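Local coordinates for protein putative ring-cleaving dioxygenase MhqO (PDB 3OAJ) that is a putative iron-dependent extradiol ring-cleavage dioxygenase that may contribute to the breakdown of aromatic compounds, at residues V16-Y26 with F119-L127; N40-F51 with I61-G69. All coordinates share one frame; numbering follows the deposited sequence.

Contact 1. Residues V16-Y26 with F119-L127; sequences VGHPQENTDFY and FDDPHGLHL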
loop_
_atom_site.group_PDB
_atom_site.type_symbol
_atom_site.label_atom_id
_atom_site.label_comp_id
_atom_site.label_asym_id
_atom_site.label_seq_id
_atom_site.Cartn_x
_atom_site.Cartn_y
_atom_site.Cartn_z
ATOM N N VAL A 16 -6.871 -0.682 9.998
ATOM C CA VAL A 16 -7.083 -2.086 10.390
ATOM C C VAL A 16 -7.321 -2.211 11.895
ATOM O O VAL A 16 -7.537 -1.213 12.572
ATOM C CB VAL A 16 -5.906 -2.993 9.928
ATOM C CG1 VAL A 16 -5.835 -3.061 8.390
ATOM C CG2 VAL A 16 -4.577 -2.534 10.549
ATOM N N GLY A 17 -7.276 -3.445 12.402
ATOM C CA GLY A 17 -7.532 -3.756 13.813
ATOM C C GLY A 17 -6.267 -3.830 14.650
ATOM O O GLY A 17 -5.304 -3.116 14.395
ATOM N N HIS A 18 -6.277 -4.699 15.657
ATOM C CA HIS A 18 -5.177 -4.814 16.614
ATOM C C HIS A 18 -3.797 -4.895 15.948
ATOM O O HIS A 18 -3.608 -5.714 15.041
ATOM C CB HIS A 18 -5.393 -6.076 17.459
ATOM C CG HIS A 18 -4.609 -6.104 18.736
ATOM N ND1 HIS A 18 -3.232 -6.193 18.769
ATOM C CD2 HIS A 18 -5.016 -6.093 20.028
ATOM C CE1 HIS A 18 -2.823 -6.215 20.025
ATOM N NE2 HIS A 18 -3.886 -6.162 20.809
ATOM N N PRO A 19 -2.817 -4.096 16.439
ATOM C CA PRO A 19 -1.468 -4.155 15.856
ATOM C C PRO A 19 -0.780 -5.516 15.902
ATOM O O PRO A 19 -0.007 -5.816 14.996
ATOM C CB PRO A 19 -0.678 -3.098 16.646
ATOM C CG PRO A 19 -1.441 -2.917 17.917
ATOM C CD PRO A 19 -2.885 -3.140 17.566
ATOM N N GLN A 20 -1.029 -6.336 16.927
ATOM C CA GLN A 20 -0.411 -7.656 16.961
ATOM C C GLN A 20 -0.975 -8.574 15.873
ATOM O O GLN A 20 -0.227 -9.318 15.236
ATOM C CB GLN A 20 -0.522 -8.319 18.344
ATOM C CG GLN A 20 0.254 -9.635 18.446
ATOM C CD GLN A 20 1.762 -9.434 18.338
ATOM O OE1 GLN A 20 2.397 -8.994 19.290
ATOM N NE2 GLN A 20 2.330 -9.735 17.178
ATOM N N GLU A 21 -2.290 -8.515 15.675
ATOM C CA GLU A 21 -2.947 -9.287 14.617
ATOM C C GLU A 21 -2.470 -8.848 13.229
ATOM O O GLU A 21 -2.141 -9.679 12.370
ATOM C CB GLU A 21 -4.465 -9.136 14.732
ATOM C CG GLU A 21 -5.043 -9.748 15.987
ATOM C CD GLU A 21 -6.529 -9.462 16.156
ATOM O OE1 GLU A 21 -7.165 -8.937 15.207
ATOM O OE2 GLU A 21 -7.057 -9.787 17.249
ATOM N N ASN A 22 -2.405 -7.536 13.030
ATOM C CA ASN A 22 -1.882 -6.955 11.795
ATOM C C ASN A 22 -0.460 -7.448 11.535
ATOM O O ASN A 22 -0.152 -7.959 10.458
ATOM C CB ASN A 22 -1.935 -5.428 11.933
ATOM C CG ASN A 22 -1.340 -4.690 10.745
ATOM O OD1 ASN A 22 -0.407 -3.910 10.907
ATOM N ND2 ASN A 22 -1.899 -4.896 9.568
ATOM N N THR A 23 0.398 -7.352 12.543
ATOM C CA THR A 23 1.788 -7.747 12.383
ATOM C C THR A 23 1.941 -9.253 12.150
ATOM O O THR A 23 2.766 -9.679 11.321
ATOM C CB THR A 23 2.627 -7.273 13.611
ATOM O OG1 THR A 23 2.543 -5.845 13.703
ATOM C CG2 THR A 23 4.083 -7.705 13.501
ATOM N N ASP A 24 1.192 -10.062 12.905
ATOM C CA ASP A 24 1.253 -11.510 12.709
ATOM C C ASP A 24 0.893 -11.872 11.273
ATOM O O ASP A 24 1.447 -12.827 10.730
ATOM C CB ASP A 24 0.332 -12.245 13.687
ATOM C CG ASP A 24 0.875 -12.290 15.107
ATOM O OD1 ASP A 24 2.077 -12.015 15.324
ATOM O OD2 ASP A 24 0.070 -12.615 15.998
ATOM N N PHE A 25 0.007 -11.107 10.637
ATOM C CA PHE A 25 -0.309 -11.411 9.250
ATOM C C PHE A 25 0.775 -10.916 8.277
ATOM O O PHE A 25 1.339 -11.707 7.500
ATOM C CB PHE A 25 -1.683 -10.879 8.839
ATOM C CG PHE A 25 -2.177 -11.475 7.546
ATOM C CD1 PHE A 25 -2.717 -12.758 7.527
ATOM C CD2 PHE A 25 -2.100 -10.758 6.343
ATOM C CE1 PHE A 25 -3.149 -13.323 6.349
ATOM C CE2 PHE A 25 -2.544 -11.330 5.152
ATOM C CZ PHE A 25 -3.078 -12.601 5.163
ATOM N N TYR A 26 1.085 -9.620 8.335
ATOM C CA TYR A 26 1.980 -9.014 7.344
ATOM C C TYR A 26 3.434 -9.434 7.490
ATOM O O TYR A 26 4.096 -9.686 6.482
ATOM C CB TYR A 26 1.758 -7.488 7.234
ATOM C CG TYR A 26 0.436 -7.232 6.545
ATOM C CD1 TYR A 26 0.364 -7.103 5.152
ATOM C CD2 TYR A 26 -0.756 -7.159 7.276
ATOM C CE1 TYR A 26 -0.826 -6.934 4.511
ATOM C CE2 TYR A 26 -1.974 -6.989 6.633
ATOM C CZ TYR A 26 -1.996 -6.863 5.245
ATOM O OH TYR A 26 -3.177 -6.676 4.589
ATOM N N PHE A 119 -7.309 -13.580 -1.473
ATOM C CA PHE A 119 -7.548 -13.864 -0.060
ATOM C C PHE A 119 -7.718 -12.557 0.710
ATOM O O PHE A 119 -7.328 -11.488 0.224
ATOM C CB PHE A 119 -6.404 -14.695 0.536
ATOM C CG PHE A 119 -5.040 -14.055 0.391
ATOM C CD1 PHE A 119 -4.369 -14.055 -0.833
ATOM C CD2 PHE A 119 -4.423 -13.461 1.492
ATOM C CE1 PHE A 119 -3.096 -13.483 -0.976
ATOM C CE2 PHE A 119 -3.159 -12.886 1.367
ATOM C CZ PHE A 119 -2.483 -12.897 0.130
ATOM N N ASP A 120 -8.290 -12.648 1.907
ATOM C CA ASP A 120 -8.410 -11.483 2.772
ATOM C C ASP A 120 -7.390 -11.525 3.896
ATOM O O ASP A 120 -6.983 -12.602 4.343
ATOM C CB ASP A 120 -9.816 -11.401 3.393
ATOM C CG ASP A 120 -10.891 -10.946 2.414
ATOM O OD1 ASP A 120 -10.564 -10.587 1.256
ATOM O OD2 ASP A 120 -12.080 -10.921 2.818
ATOM N N ASP A 121 -7.001 -10.349 4.380
ATOM C CA ASP A 121 -6.228 -10.277 5.614
ATOM C C ASP A 121 -7.197 -10.408 6.804
ATOM O O ASP A 121 -8.408 -10.514 6.592
ATOM C CB ASP A 121 -5.310 -9.030 5.629
ATOM C CG ASP A 121 -5.975 -7.750 6.153
ATOM O OD1 ASP A 121 -7.186 -7.704 6.476
ATOM O OD2 ASP A 121 -5.221 -6.746 6.260
ATOM N N PRO A 122 -6.672 -10.451 8.047
ATOM C CA PRO A 122 -7.522 -10.736 9.212
ATOM C C PRO A 122 -8.582 -9.683 9.487
ATOM O O PRO A 122 -9.543 -9.948 10.222
ATOM C CB PRO A 122 -6.526 -10.798 10.373
ATOM C CG PRO A 122 -5.212 -11.061 9.735
ATOM C CD PRO A 122 -5.256 -10.349 8.425
ATOM N N HIS A 123 -8.409 -8.496 8.916
ATOM C CA HIS A 123 -9.327 -7.400 9.188
ATOM C C HIS A 123 -10.220 -7.056 7.991
ATOM O O HIS A 123 -10.944 -6.070 8.014
ATOM C CB HIS A 123 -8.534 -6.209 9.734
ATOM C CG HIS A 123 -7.733 -6.556 10.955
ATOM N ND1 HIS A 123 -6.389 -6.281 11.079
ATOM C CD2 HIS A 123 -8.091 -7.204 12.090
ATOM C CE1 HIS A 123 -5.959 -6.722 12.250
ATOM N NE2 HIS A 123 -6.975 -7.277 12.886
ATOM N N GLY A 124 -10.182 -7.912 6.968
ATOM C CA GLY A 124 -11.089 -7.814 5.832
ATOM C C GLY A 124 -10.553 -7.167 4.569
ATOM O O GLY A 124 -11.281 -7.081 3.580
ATOM N N LEU A 125 -9.302 -6.702 4.558
ATOM C CA LEU A 125 -8.794 -6.122 3.307
ATOM C C LEU A 125 -8.665 -7.211 2.248
ATOM O O LEU A 125 -8.287 -8.341 2.572
ATOM C CB LEU A 125 -7.434 -5.467 3.528
ATOM C CG LEU A 125 -7.334 -4.271 4.483
ATOM C CD1 LEU A 125 -5.870 -3.878 4.750
ATOM C CD2 LEU A 125 -8.125 -3.097 3.920
ATOM N N HIS A 126 -8.973 -6.867 0.995
ATOM C CA HIS A 126 -8.818 -7.820 -0.107
ATOM C C HIS A 126 -7.411 -7.769 -0.680
ATOM O O HIS A 126 -6.938 -6.688 -1.094
ATOM C CB HIS A 126 -9.782 -7.543 -1.270
ATOM C CG HIS A 126 -11.242 -7.556 -0.915
ATOM N ND1 HIS A 126 -11.803 -8.475 -0.051
ATOM C CD2 HIS A 126 -12.267 -6.798 -1.377
ATOM C CE1 HIS A 126 -13.106 -8.265 0.026
ATOM N NE2 HIS A 126 -13.414 -7.255 -0.773
ATOM N N LEU A 127 -6.752 -8.926 -0.730
ATOM C CA LEU A 127 -5.386 -9.036 -1.234
ATOM C C LEU A 127 -5.340 -10.051 -2.366
ATOM O O LEU A 127 -6.218 -10.929 -2.472
ATOM C CB LEU A 127 -4.454 -9.504 -0.110
ATOM C CG LEU A 127 -3.979 -8.499 0.948
ATOM C CD1 LEU A 127 -5.114 -7.894 1.759
ATOM C CD2 LEU A 127 -2.933 -9.168 1.857
HETATM O O HOH W 1 -4.429 -6.359 9.000
#
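Helix 19-29 packs here on the hairpin turn between strands 114-120 and 126-131, both within the first vicinal oxygen chelate (VOC) region. Phe25 packs against Pro122. Phe25 CG is anti to the backbone N (chi1 -165°), which turns one ring face to Asp121 and Pro122. Pro122 CD sits over that face, 3.4 Å from Phe25 CG, and Asp121 CA lies over the same face; both are CH-pi contacts. The ring edge meets Phe119 CE2, 3.8 Å from Phe25 CZ, and Leu127 CD2.

Polar links add to this apolar patch. Tyr26 OH donates to Asp121 OD2 at 2.6 Å, on the anti side and 24° out of the carboxylate plane. The other oxygen, Asp121 OD1, accepts from His123 N, an Asx turn, and from Leu125 N. These two donors reach it from opposite faces of the carboxylate plane, so the aspartate fixes the type I turn 121-124 while facing the helix.

His123 reaches back over the start of the helix. Its NE2 donates to the anti lone pair of Glu21 OE1 at 2.9 Å, with ring and carboxylate nearly coplanar. Gly17 CA lies over one face of this imidazole, 3.7 Å from its centroid. A water joins His123 ND1, Asp121 OD2 and Asn22 ND2, which is its donor at 3.0 Å. Val16 CG1 touches Leu125 CD1 nearby. Asn22 also touches Leu49, Phe51 and Phe64, and Thr23 touches Leu49 and Phe51. The arrangement is a helix wedged between a sheet and a hairpin turn within one VOC region.

Contact 2. Residues N40-F51 with I61-G69; sequences NFDDPGTYHLYF and IITFFPWAG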
loop_
_atom_site.group_PDB
_atom_site.type_symbol
_atom_site.label_atom_id
_atom_site.label_comp_id
_atom_site.label_asym_id
_atom_site.label_seq_id
_atom_site.Cartn_x
_atom_site.Cartn_y
_atom_site.Cartn_z
ATOM N N ASN A 40 0.504 8.046 14.100
ATOM C CA ASN A 40 -0.234 8.884 13.159
ATOM C C ASN A 40 0.074 10.351 13.444
ATOM O O ASN A 40 -0.032 10.805 14.583
ATOM C CB ASN A 40 -1.739 8.613 13.301
ATOM C CG ASN A 40 -2.579 9.296 12.224
ATOM O OD1 ASN A 40 -2.139 10.248 11.571
ATOM N ND2 ASN A 40 -3.801 8.806 12.038
ATOM N N PHE A 41 0.466 11.087 12.409
ATOM C CA PHE A 41 0.732 12.513 12.553
ATOM C C PHE A 41 -0.448 13.275 13.127
ATOM O O PHE A 41 -0.257 14.209 13.901
ATOM C CB PHE A 41 1.116 13.130 11.213
ATOM C CG PHE A 41 2.581 13.160 10.973
ATOM C CD1 PHE A 41 3.227 12.065 10.414
ATOM C CD2 PHE A 41 3.327 14.280 11.318
ATOM C CE1 PHE A 41 4.593 12.091 10.185
ATOM C CE2 PHE A 41 4.694 14.312 11.099
ATOM C CZ PHE A 41 5.332 13.209 10.535
ATOM N N ASP A 42 -1.655 12.875 12.730
ATOM C CA ASP A 42 -2.896 13.507 13.188
ATOM C C ASP A 42 -3.312 13.048 14.584
ATOM O O ASP A 42 -3.777 13.853 15.395
ATOM C CB ASP A 42 -4.033 13.240 12.195
ATOM C CG ASP A 42 -3.785 13.874 10.836
ATOM O OD1 ASP A 42 -4.352 13.370 9.842
ATOM O OD2 ASP A 42 -3.029 14.870 10.759
ATOM N N ASP A 43 -3.156 11.751 14.851
ATOM C CA ASP A 43 -3.494 11.179 16.150
ATOM C C ASP A 43 -2.295 10.441 16.746
ATOM O O ASP A 43 -2.057 9.272 16.430
ATOM C CB ASP A 43 -4.718 10.259 16.048
ATOM C CG ASP A 43 -5.141 9.686 17.397
ATOM O OD1 ASP A 43 -5.826 8.644 17.405
ATOM O OD2 ASP A 43 -4.788 10.268 18.449
ATOM N N PRO A 44 -1.536 11.129 17.616
ATOM C CA PRO A 44 -0.328 10.634 18.293
ATOM C C PRO A 44 -0.532 9.387 19.156
ATOM O O PRO A 44 0.442 8.721 19.503
ATOM C CB PRO A 44 0.074 11.810 19.190
ATOM C CG PRO A 44 -0.530 12.997 18.550
ATOM C CD PRO A 44 -1.806 12.542 17.944
ATOM N N GLY A 45 -1.777 9.085 19.512
ATOM C CA GLY A 45 -2.091 7.910 20.331
ATOM C C GLY A 45 -2.414 6.668 19.521
ATOM O O GLY A 45 -2.910 5.675 20.057
ATOM N N THR A 46 -2.134 6.720 18.223
ATOM C CA THR A 46 -2.408 5.608 17.331
ATOM C C THR A 46 -1.138 5.312 16.555
ATOM O O THR A 46 -0.492 6.234 16.057
ATOM C CB THR A 46 -3.545 5.948 16.334
ATOM O OG1 THR A 46 -4.756 6.200 17.057
ATOM C CG2 THR A 46 -3.782 4.796 15.341
ATOM N N TYR A 47 -0.796 4.032 16.450
ATOM C CA TYR A 47 0.344 3.593 15.654
ATOM C C TYR A 47 0.164 3.938 14.189
ATOM O O TYR A 47 -0.946 3.958 13.667
ATOM C CB TYR A 47 0.484 2.076 15.699
ATOM C CG TYR A 47 1.164 1.489 16.911
ATOM C CD1 TYR A 47 2.514 1.736 17.174
ATOM C CD2 TYR A 47 0.471 0.622 17.757
ATOM C CE1 TYR A 47 3.147 1.155 18.279
ATOM C CE2 TYR A 47 1.086 0.042 18.861
ATOM C CZ TYR A 47 2.425 0.302 19.109
ATOM O OH TYR A 47 3.047 -0.262 20.199
ATOM N N HIS A 48 1.290 4.143 13.530
ATOM C CA HIS A 48 1.358 4.055 12.094
ATOM C C HIS A 48 2.495 3.096 11.813
ATOM O O HIS A 48 3.641 3.407 12.125
ATOM C CB HIS A 48 1.646 5.423 11.467
ATOM C CG HIS A 48 1.445 5.461 9.981
ATOM N ND1 HIS A 48 1.784 6.554 9.210
ATOM C CD2 HIS A 48 0.974 4.525 9.119
ATOM C CE1 HIS A 48 1.493 6.300 7.943
ATOM N NE2 HIS A 48 0.998 5.080 7.863
ATOM N N LEU A 49 2.164 1.937 11.233
ATOM C CA LEU A 49 3.145 0.887 10.949
ATOM C C LEU A 49 3.383 0.809 9.449
ATOM O O LEU A 49 2.441 0.838 8.656
ATOM C CB LEU A 49 2.656 -0.478 11.454
ATOM C CG LEU A 49 2.236 -0.563 12.925
ATOM C CD1 LEU A 49 1.844 -2.011 13.225
ATOM C CD2 LEU A 49 3.354 -0.085 13.854
ATOM N N TYR A 50 4.650 0.684 9.068
ATOM C CA TYR A 50 5.035 0.544 7.661
ATOM C C TYR A 50 5.748 -0.789 7.469
ATOM O O TYR A 50 6.736 -1.094 8.160
ATOM C CB TYR A 50 5.996 1.656 7.254
ATOM C CG TYR A 50 5.477 3.077 7.245
ATOM C CD1 TYR A 50 5.496 3.863 8.399
ATOM C CD2 TYR A 50 5.075 3.675 6.055
ATOM C CE1 TYR A 50 5.089 5.201 8.376
ATOM C CE2 TYR A 50 4.658 5.004 6.014
ATOM C CZ TYR A 50 4.657 5.759 7.181
ATOM O OH TYR A 50 4.271 7.078 7.133
ATOM N N PHE A 51 5.226 -1.584 6.541
ATOM C CA PHE A 51 5.839 -2.860 6.153
ATOM C C PHE A 51 6.293 -2.768 4.705
ATOM O O PHE A 51 5.685 -2.060 3.890
ATOM C CB PHE A 51 4.832 -4.018 6.267
ATOM C CG PHE A 51 4.358 -4.300 7.676
ATOM C CD1 PHE A 51 4.967 -5.288 8.447
ATOM C CD2 PHE A 51 3.277 -3.601 8.226
ATOM C CE1 PHE A 51 4.527 -5.564 9.737
ATOM C CE2 PHE A 51 2.838 -3.864 9.535
ATOM C CZ PHE A 51 3.458 -4.851 10.282
ATOM N N ILE A 61 5.614 -0.748 -0.095
ATOM C CA ILE A 61 5.258 -0.255 1.235
ATOM C C ILE A 61 3.756 -0.285 1.500
ATOM O O ILE A 61 2.993 0.442 0.876
ATOM C CB ILE A 61 5.740 1.202 1.431
ATOM C CG1 ILE A 61 7.241 1.346 1.120
ATOM C CG2 ILE A 61 5.398 1.714 2.845
ATOM C CD1 ILE A 61 7.653 2.792 0.840
ATOM N N ILE A 62 3.353 -1.155 2.414
ATOM C CA ILE A 62 1.973 -1.190 2.895
ATOM C C ILE A 62 1.980 -0.635 4.307
ATOM O O ILE A 62 2.792 -1.019 5.145
ATOM C CB ILE A 62 1.355 -2.635 2.773
ATOM C CG1 ILE A 62 -0.143 -2.630 3.141
ATOM C CG2 ILE A 62 2.162 -3.673 3.570
ATOM C CD1 ILE A 62 -1.053 -1.905 2.146
ATOM N N THR A 63 1.065 0.292 4.564
ATOM C CA THR A 63 1.056 1.021 5.826
ATOM C C THR A 63 -0.304 0.936 6.504
ATOM O O THR A 63 -1.336 0.827 5.836
ATOM C CB THR A 63 1.493 2.521 5.671
ATOM O OG1 THR A 63 0.363 3.385 5.825
ATOM C CG2 THR A 63 2.167 2.803 4.348
ATOM N N PHE A 64 -0.286 0.989 7.839
ATOM C CA PHE A 64 -1.499 0.714 8.616
ATOM C C PHE A 64 -1.677 1.656 9.780
ATOM O O PHE A 64 -0.711 2.002 10.470
ATOM C CB PHE A 64 -1.430 -0.711 9.181
ATOM C CG PHE A 64 -1.356 -1.761 8.134
ATOM C CD1 PHE A 64 -2.490 -2.111 7.389
ATOM C CD2 PHE A 64 -0.124 -2.373 7.848
ATOM C CE1 PHE A 64 -2.402 -3.087 6.392
ATOM C CE2 PHE A 64 -0.023 -3.348 6.869
ATOM C CZ PHE A 64 -1.172 -3.703 6.134
ATOM N N PHE A 65 -2.928 2.051 9.991
ATOM C CA PHE A 65 -3.361 2.639 11.255
ATOM C C PHE A 65 -4.128 1.548 12.023
ATOM O O PHE A 65 -5.314 1.326 11.756
ATOM C CB PHE A 65 -4.243 3.865 10.998
ATOM C CG PHE A 65 -3.554 4.961 10.235
ATOM C CD1 PHE A 65 -2.382 5.544 10.716
ATOM C CD2 PHE A 65 -4.093 5.432 9.042
ATOM C CE1 PHE A 65 -1.740 6.570 9.988
ATOM C CE2 PHE A 65 -3.477 6.454 8.331
ATOM C CZ PHE A 65 -2.308 7.019 8.797
ATOM N N PRO A 66 -3.442 0.829 12.930
ATOM C CA PRO A 66 -4.127 -0.241 13.640
ATOM C C PRO A 66 -4.867 0.289 14.865
ATOM O O PRO A 66 -4.242 0.698 15.852
ATOM C CB PRO A 66 -2.989 -1.197 14.043
ATOM C CG PRO A 66 -1.727 -0.423 13.922
ATOM C CD PRO A 66 -1.992 0.855 13.206
ATOM N N TRP A 67 -6.190 0.302 14.808
ATOM C CA TRP A 67 -6.934 0.570 16.035
ATOM C C TRP A 67 -7.920 -0.536 16.417
ATOM O O TRP A 67 -8.955 -0.726 15.774
ATOM C CB TRP A 67 -7.527 1.985 16.092
ATOM C CG TRP A 67 -8.299 2.485 14.894
ATOM C CD1 TRP A 67 -9.418 1.924 14.336
ATOM C CD2 TRP A 67 -8.054 3.698 14.166
ATOM N NE1 TRP A 67 -9.864 2.700 13.289
ATOM C CE2 TRP A 67 -9.047 3.794 13.164
ATOM C CE3 TRP A 67 -7.084 4.707 14.255
ATOM C CZ2 TRP A 67 -9.095 4.862 12.252
ATOM C CZ3 TRP A 67 -7.130 5.769 13.343
ATOM C CH2 TRP A 67 -8.132 5.833 12.356
ATOM N N ALA A 68 -7.550 -1.266 17.469
ATOM C CA ALA A 68 -8.293 -2.426 17.950
ATOM C C ALA A 68 -9.712 -2.050 18.352
ATOM O O ALA A 68 -9.945 -0.977 18.919
ATOM C CB ALA A 68 -7.555 -3.077 19.121
ATOM N N GLY A 69 -10.656 -2.939 18.049
ATOM C CA GLY A 69 -12.073 -2.688 18.311
ATOM C C GLY A 69 -12.906 -2.655 17.041
ATOM O O GLY A 69 -14.140 -2.673 17.100
HETATM O O HOH W 2 -2.617 1.913 17.383
#
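Strands 47-51 and 61-66 form an antiparallel hairpin, tight along the paired strands and looser toward the loops. Leu49 with Phe64 and Phe51 with Ile62 are hydrogen-bonded pairs, each closed by two backbone bonds. Between them, Tyr50 and Thr63 are a non-hydrogen-bonded pair. Their side chains run side by side, with Thr63 CG2 3.5 Å from Tyr50 CD2.

His48 CG is anti to the backbone N (chi1 -168°), and the imidazole reaches across to strand 61-66. Its NE2 shares a 2.7 Å hydrogen bond with Thr63 OG1, in the ring plane. Phe65 CE1 lies over one imidazole face, 3.4 Å from His48 CG, and Tyr50 CE1 over the opposite face, toward the rim. On the other side of the sheet, the Phe51 and Phe64 rings meet rim to rim, planes at 68°.

Toward the loops, a water accepts from Tyr47 N; its link to Pro66 O is doubtfully short. Asn40 lays its amide over one face of the partly exposed Phe65 ring, planes 15° apart. Thr46 CG2 touches the edge of Trp67.

The side chain of Thr63 lies about 6 Å from the zinc ion bound by His11, His218 and Glu266. The hairpin belongs to the sheet whose strands carry these ligands, as in VOC-fold extradiol dioxygenases.

In the fold
From the N terminus, strand 9-16 carries His11 and runs into helix 19-29, where contact 1 begins. The chain then passes through strand 33-39 and the hairpin of contact 2, a short closure. Strand 79-87, helix 92-101 and strand 107-111 follow before 119-127 returns to the helix and closes contact 1. The small loop of contact 2 therefore lies wholly within the larger one. The two meet where strand 9-16 pairs with strand 61-66: Val16 probably bonds to Phe65 and Trp67 through the backbone. Tyr26 also packs on Phe64. Together they tie helix 19-29 to strands of both mixed sheets.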